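Local coordinates for high affinity transport system protein p37 (PDB 3EKI) that binds thiamine diphosphate outside the cell as the lipoprotein component of a high-affinity transport system, probably delivering it for uptake, at residues 151-155 and 309-314; 155-160 and 213-217; 161-165 and 265-269; 341-345 and 378-382. All coordinates share one frame; numbering follows the deposited sequence.

Interaction 1 of 4, residues 151-155 and 309-314. With TPP (thiamine diphosphate), chain B.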
# COMPACT_ATOMS: atom_id res chain seq x y z
N SER A 151 -11.58 -4.36 2.90
CA SER A 151 -11.42 -3.67 4.17
C SER A 151 -10.93 -4.63 5.24
O SER A 151 -11.23 -5.81 5.23
CB SER A 151 -12.74 -3.02 4.60
OG SER A 151 -13.65 -4.01 5.07
N PHE A 152 -10.11 -4.14 6.17
CA PHE A 152 -9.82 -4.89 7.38
C PHE A 152 -11.04 -4.84 8.31
O PHE A 152 -11.77 -3.84 8.37
CB PHE A 152 -8.62 -4.26 8.06
CG PHE A 152 -7.26 -4.43 7.44
CD1 PHE A 152 -6.68 -5.66 7.18
CD2 PHE A 152 -6.53 -3.29 7.12
CE1 PHE A 152 -5.41 -5.75 6.64
CE2 PHE A 152 -5.25 -3.37 6.60
CZ PHE A 152 -4.69 -4.60 6.35
N VAL A 153 -11.25 -5.92 9.06
CA VAL A 153 -12.36 -5.92 10.00
C VAL A 153 -12.25 -4.79 11.03
O VAL A 153 -13.31 -4.41 11.52
CB VAL A 153 -12.47 -7.26 10.72
CG1 VAL A 153 -12.89 -8.28 9.66
CG2 VAL A 153 -11.19 -7.66 11.39
N PHE A 154 -11.05 -4.31 11.28
CA PHE A 154 -10.80 -3.23 12.25
C PHE A 154 -10.71 -1.84 11.64
O PHE A 154 -10.44 -0.84 12.34
CB PHE A 154 -9.53 -3.60 13.03
CG PHE A 154 -8.31 -3.91 12.18
CD1 PHE A 154 -7.89 -5.21 11.97
CD2 PHE A 154 -7.57 -2.90 11.57
CE1 PHE A 154 -6.81 -5.55 11.17
CE2 PHE A 154 -6.48 -3.22 10.78
CZ PHE A 154 -6.09 -4.52 10.58
N ASP A 155 -10.93 -1.63 10.34
CA ASP A 155 -10.80 -0.30 9.73
C ASP A 155 -11.67 -0.21 8.47
O ASP A 155 -11.17 -0.13 7.34
CB ASP A 155 -9.34 -0.03 9.40
CG ASP A 155 -8.97 1.33 8.86
OD1 ASP A 155 -9.76 2.29 8.99
OD2 ASP A 155 -7.85 1.45 8.30
N GLU A 309 -0.52 -0.34 7.75
CA GLU A 309 -1.55 -0.89 8.63
C GLU A 309 -1.80 -2.34 8.27
O GLU A 309 -2.04 -2.71 7.12
CB GLU A 309 -2.83 -0.07 8.56
CG GLU A 309 -3.93 -0.66 9.43
CD GLU A 309 -5.26 0.04 9.29
OE1 GLU A 309 -5.84 0.07 8.17
OE2 GLU A 309 -5.74 0.54 10.33
N GLY A 310 -1.77 -3.21 9.27
CA GLY A 310 -2.12 -4.61 9.09
C GLY A 310 -1.21 -5.42 8.20
O GLY A 310 -1.70 -6.42 7.64
N SER A 311 0.06 -5.05 8.07
CA SER A 311 1.01 -5.77 7.24
C SER A 311 1.10 -7.23 7.63
O SER A 311 1.42 -8.10 6.81
CB SER A 311 2.37 -5.08 7.32
OG SER A 311 2.85 -4.93 8.62
N PHE A 312 0.80 -7.56 8.89
CA PHE A 312 0.83 -8.96 9.33
C PHE A 312 -0.18 -9.81 8.57
O PHE A 312 -0.08 -11.02 8.43
CB PHE A 312 0.60 -9.03 10.85
CG PHE A 312 -0.60 -8.27 11.34
CD1 PHE A 312 -1.88 -8.82 11.21
CD2 PHE A 312 -0.49 -7.02 11.94
CE1 PHE A 312 -3.00 -8.14 11.64
CE2 PHE A 312 -1.61 -6.34 12.36
CZ PHE A 312 -2.87 -6.88 12.21
N ALA A 313 -1.22 -9.18 8.04
CA ALA A 313 -2.30 -9.87 7.35
C ALA A 313 -1.83 -10.52 6.05
O ALA A 313 -2.48 -11.50 5.66
CB ALA A 313 -3.46 -8.94 7.05
N TRP A 314 -0.78 -10.05 5.42
CA TRP A 314 -0.24 -10.72 4.25
C TRP A 314 1.14 -11.28 4.47
O TRP A 314 1.90 -11.51 3.51
CB TRP A 314 -0.23 -9.73 3.08
CG TRP A 314 0.53 -8.47 3.19
CD1 TRP A 314 1.87 -8.29 3.00
CD2 TRP A 314 -0.01 -7.18 3.52
NE1 TRP A 314 2.19 -6.97 3.20
CE2 TRP A 314 1.06 -6.27 3.52
CE3 TRP A 314 -1.29 -6.72 3.82
CZ2 TRP A 314 0.90 -4.91 3.79
CZ3 TRP A 314 -1.44 -5.37 4.09
CH2 TRP A 314 -0.37 -4.50 4.08
N1' TPP B . -2.21 -7.12 0.34
C2' TPP B . -1.51 -8.09 -0.30
CM2 TPP B . -2.20 -9.43 -0.58
N3' TPP B . -0.24 -7.88 -0.68
C4' TPP B . 0.31 -6.65 -0.51
N4' TPP B . 1.54 -6.44 -0.98
C5' TPP B . -0.37 -5.65 0.19
C6' TPP B . -1.66 -5.94 0.62
C7' TPP B . 0.19 -4.26 0.52
N3 TPP B . -0.04 -3.21 -0.49
C2 TPP B . -0.14 -3.43 -1.81
S1 TPP B . -0.44 -1.92 -2.62
C5 TPP B . -0.40 -1.02 -1.12
C4 TPP B . -0.06 -1.90 -0.12
CM4 TPP B . -0.15 -1.51 1.37
C6 TPP B . -0.53 0.50 -1.02
C7 TPP B . 0.77 1.18 -1.47
O7 TPP B . 1.82 0.82 -0.55
PA TPP B . 3.37 0.85 -0.89
O1A TPP B . 4.10 0.11 0.17
O2A TPP B . 3.62 0.36 -2.29
O3A TPP B . 3.81 2.37 -0.97
PB TPP B . 4.29 3.29 0.26
O1B TPP B . 3.18 3.43 1.25
O2B TPP B . 4.65 4.66 -0.43
O3B TPP B . 5.64 2.71 0.87
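Glu-309 slides past the rings of Phe-152 and Phe-154 in the opposite direction, its carboxylate almost perpendicular to each (89° to Phe-152, 81° to Phe-154). Its CG lies anti to the backbone N (chi1 177°) and the chain beyond is extended, which lays CG in the plane of Phe-154 at its edge and carries the carboxylate on to Asp-155. The two rings lie one over the other: CB of Phe-152 sits over the centre of the Phe-154 ring, while CZ of Phe-154 lies over one face of Phe-152, near its rim. Farther out, the Phe-152 ring turns its edge to Ala-313, with CE1 3.8 Å from CB, and its CZ stands 4.0 Å from CZ3 of Trp-314. Glu-309 O lies 3.3 Å from Phe-152 CE2. Gly-310, at positive phi, brings its CA to the edge of Phe-154, 4.2 Å from CZ. The indole of Trp-314 takes the aminopyrimidine of thiamine diphosphate over one face, CE3 lying 3.3 Å from C6', while Ser-311 O lies over the other. Phe-152 thus stands behind Trp-314 as a second-shell residue, stacked in turn on Phe-154. A type I turn from Phe-152 to Asp-155, closed by Asp-155 N to Phe-152 O (3.1 Å), brings Asp-155 round to the carboxylate of Glu-309. There Asp-155 OD2 and Glu-309 OE1 are modelled 2.4 Å apart; the exact value is doubtful, but such closeness suggests that one of the two buried acids holds a proton, even though Arg-216 offers Asp-155 a compensating positive charge.

Interaction 2 of 4, residues 155-160 and 213-217; sequences DKEKDK and NFYRG. With TPP (thiamine diphosphate), chain B.
Arg-216 grips the carboxylate of Asp-155 side-on: NE donates to OD2 at 2.9 Å, on the syn side but 26° out of the carboxylate plane, and NH2 to OD1 at 3.0 Å, where OD1 uses its syn lone pair. Both oxygens lie close to the guanidinium plane, and a weak third bond links NE to OD1. The far end of the group is held by backbone carbonyls. NH1 donates to Lys-160 O at 2.8 Å with an N-H...O angle of 152°, and NH2 makes a weak bond to Lys-158 O. Beside this salt bridge, Lys-158 lays CA over one face of the Phe-214 ring, a CH-pi contact 3.8 Å from the centroid and 20° off the normal, while the ring turns its edge to Asp-155 O, with CZ 3.5 Å away. Residues 213-217 carry the chain from strand 211-212 of the antiparallel sheet to strand 217-223 of the mixed sheet, probably one of the interlobe crossings of a fold in the periplasmic binding protein clan. Phe-214 and Arg-216 point toward the loop 155-160; Tyr-215 points away, covering C6 of thiamine diphosphate with a ring face and donating from OH to the phosphate oxygen O1B at 2.6 Å. Farther out, Lys-160 NZ pairs with Glu-157 OE1 (2.6 Å) and Lys-158 NZ with Asp-159 OD1 (2.9 Å). Thr-338 O is a further acceptor for Arg-216 NH1.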
# COMPACT_ATOMS: atom_id res chain seq x y z
N ASP A 155 -10.93 -1.63 10.34
CA ASP A 155 -10.80 -0.30 9.73
C ASP A 155 -11.67 -0.21 8.47
O ASP A 155 -11.17 -0.13 7.34
CB ASP A 155 -9.34 -0.03 9.40
CG ASP A 155 -8.97 1.33 8.86
OD1 ASP A 155 -9.76 2.29 8.99
OD2 ASP A 155 -7.85 1.45 8.30
N LYS A 156 -12.99 -0.20 8.66
CA LYS A 156 -13.92 -0.18 7.53
C LYS A 156 -14.43 1.21 7.13
O LYS A 156 -15.17 1.36 6.16
CB LYS A 156 -15.11 -1.11 7.82
CG LYS A 156 -14.72 -2.49 8.30
CD LYS A 156 -15.93 -3.41 8.40
CE LYS A 156 -15.61 -4.66 9.20
NZ LYS A 156 -16.45 -5.82 8.79
N GLU A 157 -14.04 2.22 7.90
CA GLU A 157 -14.44 3.59 7.68
C GLU A 157 -13.25 4.51 7.40
O GLU A 157 -12.32 4.72 8.20
CB GLU A 157 -15.21 4.11 8.90
CG GLU A 157 -16.71 4.05 8.77
CD GLU A 157 -17.45 4.25 10.08
OE1 GLU A 157 -16.85 4.53 11.13
OE2 GLU A 157 -18.69 4.10 10.08
N LYS A 158 -13.30 5.07 6.18
CA LYS A 158 -12.19 5.89 5.76
C LYS A 158 -11.96 7.12 6.63
O LYS A 158 -10.82 7.43 7.02
CB LYS A 158 -12.39 6.39 4.32
CG LYS A 158 -11.20 7.19 3.85
CD LYS A 158 -11.27 7.69 2.43
CE LYS A 158 -10.22 8.77 2.19
NZ LYS A 158 -10.35 9.95 3.10
N ASP A 159 -13.05 7.86 6.88
CA ASP A 159 -12.83 9.22 7.37
C ASP A 159 -12.67 9.27 8.89
O ASP A 159 -13.49 9.77 9.66
CB ASP A 159 -13.95 10.12 6.84
CG ASP A 159 -13.72 10.62 5.43
OD1 ASP A 159 -12.69 10.34 4.78
OD2 ASP A 159 -14.59 11.34 4.89
N LYS A 160 -11.55 8.72 9.33
CA LYS A 160 -11.04 8.77 10.70
C LYS A 160 -9.64 9.37 10.65
O LYS A 160 -8.78 8.82 9.96
CB LYS A 160 -10.96 7.42 11.39
CG LYS A 160 -12.15 6.49 11.30
CD LYS A 160 -13.34 6.97 12.12
CE LYS A 160 -14.43 5.90 12.17
NZ LYS A 160 -15.76 6.51 12.48
N ASN A 213 -11.29 2.21 -0.30
CA ASN A 213 -10.58 3.05 -1.24
C ASN A 213 -9.48 3.86 -0.57
O ASN A 213 -9.22 5.02 -0.88
CB ASN A 213 -11.58 3.95 -1.96
CG ASN A 213 -12.27 4.90 -1.02
OD1 ASN A 213 -12.32 4.67 0.20
ND2 ASN A 213 -12.79 5.95 -1.62
N PHE A 214 -8.82 3.17 0.37
CA PHE A 214 -7.76 3.80 1.13
C PHE A 214 -6.90 2.75 1.84
O PHE A 214 -7.30 1.59 1.96
CB PHE A 214 -8.38 4.73 2.17
CG PHE A 214 -9.17 3.98 3.24
CD1 PHE A 214 -8.64 3.57 4.46
CD2 PHE A 214 -10.50 3.66 3.00
CE1 PHE A 214 -9.39 2.83 5.36
CE2 PHE A 214 -11.26 2.95 3.89
CZ PHE A 214 -10.71 2.55 5.08
N TYR A 215 -5.78 3.16 2.40
CA TYR A 215 -5.01 2.38 3.36
C TYR A 215 -4.36 3.40 4.29
O TYR A 215 -4.40 4.62 4.09
CB TYR A 215 -4.00 1.42 2.75
CG TYR A 215 -2.76 2.07 2.18
CD1 TYR A 215 -2.84 3.06 1.19
CD2 TYR A 215 -1.49 1.72 2.61
CE1 TYR A 215 -1.71 3.65 0.67
CE2 TYR A 215 -0.36 2.31 2.12
CZ TYR A 215 -0.47 3.27 1.14
OH TYR A 215 0.67 3.86 0.65
N ARG A 216 -3.76 2.88 5.35
CA ARG A 216 -3.06 3.68 6.34
C ARG A 216 -1.70 3.08 6.67
O ARG A 216 -1.39 1.93 6.35
CB ARG A 216 -3.84 3.73 7.66
CG ARG A 216 -5.28 4.18 7.55
CD ARG A 216 -5.92 4.09 8.94
NE ARG A 216 -7.35 4.22 8.80
CZ ARG A 216 -8.08 5.32 8.83
NH1 ARG A 216 -7.49 6.50 9.03
NH2 ARG A 216 -9.39 5.20 8.67
N GLY A 217 -0.84 3.84 7.34
CA GLY A 217 0.30 3.34 8.03
C GLY A 217 -0.06 3.09 9.51
O GLY A 217 -1.20 3.30 9.92
N1' TPP B . -2.21 -7.12 0.34
C2' TPP B . -1.51 -8.09 -0.30
CM2 TPP B . -2.20 -9.43 -0.58
N3' TPP B . -0.24 -7.88 -0.68
C4' TPP B . 0.31 -6.65 -0.51
N4' TPP B . 1.54 -6.44 -0.98
C5' TPP B . -0.37 -5.65 0.19
C6' TPP B . -1.66 -5.94 0.62
C7' TPP B . 0.19 -4.26 0.52
N3 TPP B . -0.04 -3.21 -0.49
C2 TPP B . -0.14 -3.43 -1.81
S1 TPP B . -0.44 -1.92 -2.62
C5 TPP B . -0.40 -1.02 -1.12
C4 TPP B . -0.06 -1.90 -0.12
CM4 TPP B . -0.15 -1.51 1.37
C6 TPP B . -0.53 0.50 -1.02
C7 TPP B . 0.77 1.18 -1.47
O7 TPP B . 1.82 0.82 -0.55
PA TPP B . 3.37 0.85 -0.89
O1A TPP B . 4.10 0.11 0.17
O2A TPP B . 3.62 0.36 -2.29
O3A TPP B . 3.81 2.37 -0.97
PB TPP B . 4.29 3.29 0.26
O1B TPP B . 3.18 3.43 1.25
O2B TPP B . 4.65 4.66 -0.43
O3B TPP B . 5.64 2.71 0.87

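Interaction 3 of 4, residues 161-165 and 265-269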
# COMPACT_ATOMS: atom_id res chain seq x y z
N PHE A 161 -9.45 10.48 11.35
CA PHE A 161 -8.22 11.23 11.36
C PHE A 161 -7.73 11.54 12.78
O PHE A 161 -8.51 11.44 13.73
CB PHE A 161 -8.37 12.57 10.64
CG PHE A 161 -8.77 12.47 9.18
CD1 PHE A 161 -10.10 12.29 8.85
CD2 PHE A 161 -7.80 12.55 8.19
CE1 PHE A 161 -10.48 12.21 7.52
CE2 PHE A 161 -8.19 12.45 6.86
CZ PHE A 161 -9.51 12.27 6.55
N TYR A 162 -6.46 11.90 12.86
CA TYR A 162 -5.87 12.27 14.13
C TYR A 162 -6.68 13.38 14.80
O TYR A 162 -7.09 14.37 14.19
CB TYR A 162 -4.40 12.67 13.90
CG TYR A 162 -3.75 13.01 15.23
CD1 TYR A 162 -3.22 12.02 16.05
CD2 TYR A 162 -3.68 14.31 15.70
CE1 TYR A 162 -2.63 12.35 17.27
CE2 TYR A 162 -3.12 14.67 16.90
CZ TYR A 162 -2.60 13.66 17.68
OH TYR A 162 -2.05 14.05 18.87
N VAL A 163 -6.84 13.25 16.11
CA VAL A 163 -7.53 14.27 16.91
C VAL A 163 -6.61 14.71 18.04
O VAL A 163 -6.18 15.87 18.07
CB VAL A 163 -8.88 13.77 17.45
CG1 VAL A 163 -9.53 14.86 18.30
CG2 VAL A 163 -9.82 13.37 16.34
N ASP A 164 -6.26 13.79 18.94
CA ASP A 164 -5.39 14.16 20.04
C ASP A 164 -4.48 13.10 20.61
O ASP A 164 -3.79 13.31 21.61
CB ASP A 164 -6.29 14.71 21.19
CG ASP A 164 -7.34 13.74 21.64
OD1 ASP A 164 -7.12 12.52 21.58
OD2 ASP A 164 -8.45 14.16 22.06
N GLY A 165 -4.42 11.91 20.03
CA GLY A 165 -3.58 10.84 20.50
C GLY A 165 -3.95 10.20 21.82
O GLY A 165 -3.15 9.40 22.30
N ILE A 265 1.69 12.05 11.83
CA ILE A 265 1.11 11.80 13.15
C ILE A 265 2.01 12.28 14.30
O ILE A 265 1.53 12.90 15.25
CB ILE A 265 0.81 10.30 13.30
CG1 ILE A 265 -0.27 9.79 12.31
CG2 ILE A 265 0.39 9.95 14.71
CD1 ILE A 265 -1.54 10.60 12.30
N LEU A 266 3.30 12.01 14.20
CA LEU A 266 4.29 12.41 15.20
C LEU A 266 4.41 13.91 15.30
O LEU A 266 4.51 14.44 16.41
CB LEU A 266 5.65 11.77 14.88
CG LEU A 266 5.72 10.25 14.98
CD1 LEU A 266 7.09 9.71 14.62
CD2 LEU A 266 5.34 9.76 16.38
N LYS A 267 4.40 14.58 14.16
CA LYS A 267 4.39 16.04 14.17
C LYS A 267 3.13 16.61 14.76
O LYS A 267 3.18 17.59 15.54
CB LYS A 267 4.60 16.56 12.74
CG LYS A 267 4.66 18.08 12.66
CD LYS A 267 6.04 18.51 12.15
CE LYS A 267 6.17 18.42 10.64
NZ LYS A 267 7.04 17.29 10.19
N ASN A 268 1.95 16.06 14.47
CA ASN A 268 0.69 16.53 15.00
C ASN A 268 0.56 16.25 16.49
O ASN A 268 -0.12 16.98 17.20
CB ASN A 268 -0.48 15.90 14.25
CG ASN A 268 -0.57 16.48 12.83
OD1 ASN A 268 0.09 17.47 12.53
ND2 ASN A 268 -1.37 15.86 11.97
N HIS A 269 1.22 15.19 16.96
CA HIS A 269 1.17 14.82 18.37
C HIS A 269 2.19 15.60 19.19
O HIS A 269 1.83 16.29 20.14
CB HIS A 269 1.40 13.31 18.53
CG HIS A 269 1.09 12.80 19.90
ND1 HIS A 269 -0.19 12.78 20.42
CD2 HIS A 269 1.89 12.29 20.87
CE1 HIS A 269 -0.16 12.28 21.64
NE2 HIS A 269 1.09 11.97 21.94
O HOH W 1 -2.10 16.56 19.65
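Tyr-162 and His-269 both hold CG anti to the backbone N (chi1 -178° and -168°), and these torsions send the phenol out of its loop and the imidazole off the last turn of helix 256-269 until they meet. The side chains cross at about a right angle. Tyr-162 OH and His-269 ND1 share a hydrogen bond of 2.7 Å, in which each lies near the other's ring plane; either could be the donor. The hydroxyl has a second partner, a water 2.6 Å away at the edge of the phenol, which donates to Asn-268 O (3.2 Å). Tyr-162 OH is thus tied to the helix both directly and through solvent. Nearer its root, Tyr-162 packs along the same helix: CB rests 3.9 Å from Ile-265 CD1, and the ring carbon CD2 lies 3.9 Å from Asn-268 CB as the two side chains run past each other in opposite directions. Farther along the loop, Asp-164 O lies in the imidazole plane at its edge, 3.8 Å from CE1, and Gly-165 passes close to the same carbon at positive phi. The bend is fixed from within the loop, because Asp-169 OD2 accepts from the backbone nitrogens of Val-163, Asp-164 and Gly-165. Trp-235 stacks on the imidazole, and its O is hydrogen-bonded to NE2. This is loop-on-helix packing: the segment leading into helix 170-184 is fastened to the C-terminal end of helix 256-269, whose N-terminal end lies at the thiamine diphosphate pocket.

Interaction 4 of 4, residues 341-345 and 378-382. With TPP (thiamine diphosphate), chain B.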
# COMPACT_ATOMS: atom_id res chain seq x y z
N ILE A 341 -4.91 7.36 2.99
CA ILE A 341 -4.68 7.87 1.62
C ILE A 341 -5.15 6.84 0.61
O ILE A 341 -5.39 5.68 0.97
CB ILE A 341 -3.20 8.21 1.38
CG1 ILE A 341 -2.25 7.02 1.46
CG2 ILE A 341 -2.79 9.33 2.34
CD1 ILE A 341 -0.82 7.32 1.05
N PRO A 342 -5.33 7.18 -0.66
CA PRO A 342 -5.90 6.19 -1.59
C PRO A 342 -5.01 4.99 -1.88
O PRO A 342 -3.80 5.09 -1.80
CB PRO A 342 -6.06 7.01 -2.88
CG PRO A 342 -6.18 8.43 -2.38
CD PRO A 342 -5.10 8.49 -1.29
N TYR A 343 -5.65 3.87 -2.22
CA TYR A 343 -4.90 2.72 -2.68
C TYR A 343 -4.27 3.05 -4.03
O TYR A 343 -4.35 4.19 -4.50
CB TYR A 343 -5.76 1.46 -2.74
CG TYR A 343 -5.12 0.23 -2.16
CD1 TYR A 343 -4.84 -0.91 -2.88
CD2 TYR A 343 -4.75 0.20 -0.81
CE1 TYR A 343 -4.23 -2.02 -2.32
CE2 TYR A 343 -4.16 -0.90 -0.24
CZ TYR A 343 -3.89 -2.02 -0.99
OH TYR A 343 -3.29 -3.12 -0.41
N ASP A 344 -3.63 2.08 -4.67
CA ASP A 344 -2.79 2.34 -5.84
C ASP A 344 -3.63 2.82 -7.03
O ASP A 344 -4.81 2.53 -7.15
CB ASP A 344 -2.00 1.10 -6.18
CG ASP A 344 -0.88 0.77 -5.22
OD1 ASP A 344 -0.85 1.37 -4.12
OD2 ASP A 344 -0.03 -0.09 -5.58
N VAL A 345 -2.94 3.57 -7.87
CA VAL A 345 -3.54 4.21 -9.04
C VAL A 345 -2.89 3.73 -10.32
O VAL A 345 -1.67 3.66 -10.47
CB VAL A 345 -3.40 5.74 -8.92
CG1 VAL A 345 -3.80 6.43 -10.20
CG2 VAL A 345 -4.23 6.24 -7.74
N LEU A 378 -3.48 -10.58 -5.73
CA LEU A 378 -2.17 -10.95 -5.20
C LEU A 378 -1.39 -9.74 -4.67
O LEU A 378 -0.43 -9.86 -3.91
CB LEU A 378 -1.33 -11.69 -6.24
CG LEU A 378 -1.89 -13.05 -6.66
CD1 LEU A 378 -1.04 -13.67 -7.74
CD2 LEU A 378 -1.97 -13.99 -5.46
N LEU A 379 -1.82 -8.57 -5.10
CA LEU A 379 -1.24 -7.31 -4.72
C LEU A 379 -2.13 -6.54 -3.76
O LEU A 379 -1.81 -5.43 -3.32
CB LEU A 379 -0.99 -6.45 -5.98
CG LEU A 379 0.30 -6.73 -6.75
CD1 LEU A 379 0.33 -8.13 -7.32
CD2 LEU A 379 0.45 -5.70 -7.86
N GLY A 380 -3.30 -7.08 -3.42
CA GLY A 380 -4.23 -6.35 -2.58
C GLY A 380 -5.30 -5.61 -3.36
O GLY A 380 -6.10 -4.86 -2.81
N TYR A 381 -5.35 -5.79 -4.69
CA TYR A 381 -6.33 -5.08 -5.49
C TYR A 381 -7.56 -5.96 -5.67
O TYR A 381 -7.56 -6.86 -6.52
CB TYR A 381 -5.79 -4.66 -6.86
CG TYR A 381 -4.46 -3.99 -6.88
CD1 TYR A 381 -4.01 -3.18 -5.83
CD2 TYR A 381 -3.58 -4.13 -7.96
CE1 TYR A 381 -2.78 -2.56 -5.85
CE2 TYR A 381 -2.35 -3.50 -7.96
CZ TYR A 381 -1.93 -2.72 -6.92
OH TYR A 381 -0.69 -2.13 -6.99
N ASN A 382 -8.57 -5.70 -4.87
CA ASN A 382 -9.79 -6.49 -4.82
C ASN A 382 -10.94 -5.81 -5.55
O ASN A 382 -12.05 -6.33 -5.60
CB ASN A 382 -10.18 -6.78 -3.37
CG ASN A 382 -9.08 -7.53 -2.67
OD1 ASN A 382 -8.51 -7.02 -1.69
ND2 ASN A 382 -8.80 -8.74 -3.15
N1' TPP B . -2.21 -7.12 0.34
C2' TPP B . -1.51 -8.09 -0.30
CM2 TPP B . -2.20 -9.43 -0.58
N3' TPP B . -0.24 -7.88 -0.68
C4' TPP B . 0.31 -6.65 -0.51
N4' TPP B . 1.54 -6.44 -0.98
C5' TPP B . -0.37 -5.65 0.19
C6' TPP B . -1.66 -5.94 0.62
C7' TPP B . 0.19 -4.26 0.52
N3 TPP B . -0.04 -3.21 -0.49
C2 TPP B . -0.14 -3.43 -1.81
S1 TPP B . -0.44 -1.92 -2.62
C5 TPP B . -0.40 -1.02 -1.12
C4 TPP B . -0.06 -1.90 -0.12
CM4 TPP B . -0.15 -1.51 1.37
C6 TPP B . -0.53 0.50 -1.02
C7 TPP B . 0.77 1.18 -1.47
O7 TPP B . 1.82 0.82 -0.55
PA TPP B . 3.37 0.85 -0.89
O1A TPP B . 4.10 0.11 0.17
O2A TPP B . 3.62 0.36 -2.29
O3A TPP B . 3.81 2.37 -0.97
PB TPP B . 4.29 3.29 0.26
O1B TPP B . 3.18 3.43 1.25
O2B TPP B . 4.65 4.66 -0.43
O3B TPP B . 5.64 2.71 0.87
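Hydrogen bonding between the segments rests on Tyr-381, whose OH donates to Asp-344 OD2 at 2.6 Å. It arrives on the anti side, 30° out of the carboxylate plane, the two side chains crossing at about a right angle, and probably steadies the carboxylate beside the ligand. The apolar contact is edge against edge: Tyr-343 CE1 meets Tyr-381 CD1 at 3.7 Å, each atom near the plane of the other ring, and CE1 also lies 3.4 Å from Gly-380 O, a carbonyl that accepts from Thr-149. Residues 341-345 lead from strand 331-337 of the mixed sheet into strand 345-349 of the antiparallel one, so this wall of the pocket lies where the chain passes between the two sheets, consistent with the interlobe crossings of the periplasmic binding protein clan. Contacts with thiamine diphosphate run along the thiazolium and its ethyl arm and on to the aminopyrimidine. Tyr-343 offers a ring face to C6, and its OH stands 3.3 Å from N3. Leu-379 O is 3.0 Å from C2 and Asp-344 OD2 3.5 Å from S1, two oxygens that probably favour the positive charge of the thiazolium. Asp-344 OD1 meets the ethyl arm, 3.1 Å from C7, and Gly-380 CA lies 3.6 Å from N1'.

How the interactions relate
Interactions 1, 2 and 4 line thiamine diphosphate: interaction 1 at the aminopyrimidine, interaction 2 at the phosphates and ethyl arm, interaction 4 along the thiazolium and onto both neighbours. Interaction 3 lies apart, toward the periphery. Interactions 1 and 4 are buried; 2 and 3 are partly buried, and 2 runs out to exposed charged pairs. The loop between strand 141-152 and helix 170-184 supplies 153-155 to interaction 1, 155-160 to 2 and 161-165 to 3. Probable backbone bonds join 1 to 2 (Glu-309 N to Arg-216 O) and 2 to 4 (Tyr-215 N to Ile-341 O). Paired acids among aromatics in 1 give way to a salt bridge in 2 and tyrosine hydroxyl bonds in 3 and 4.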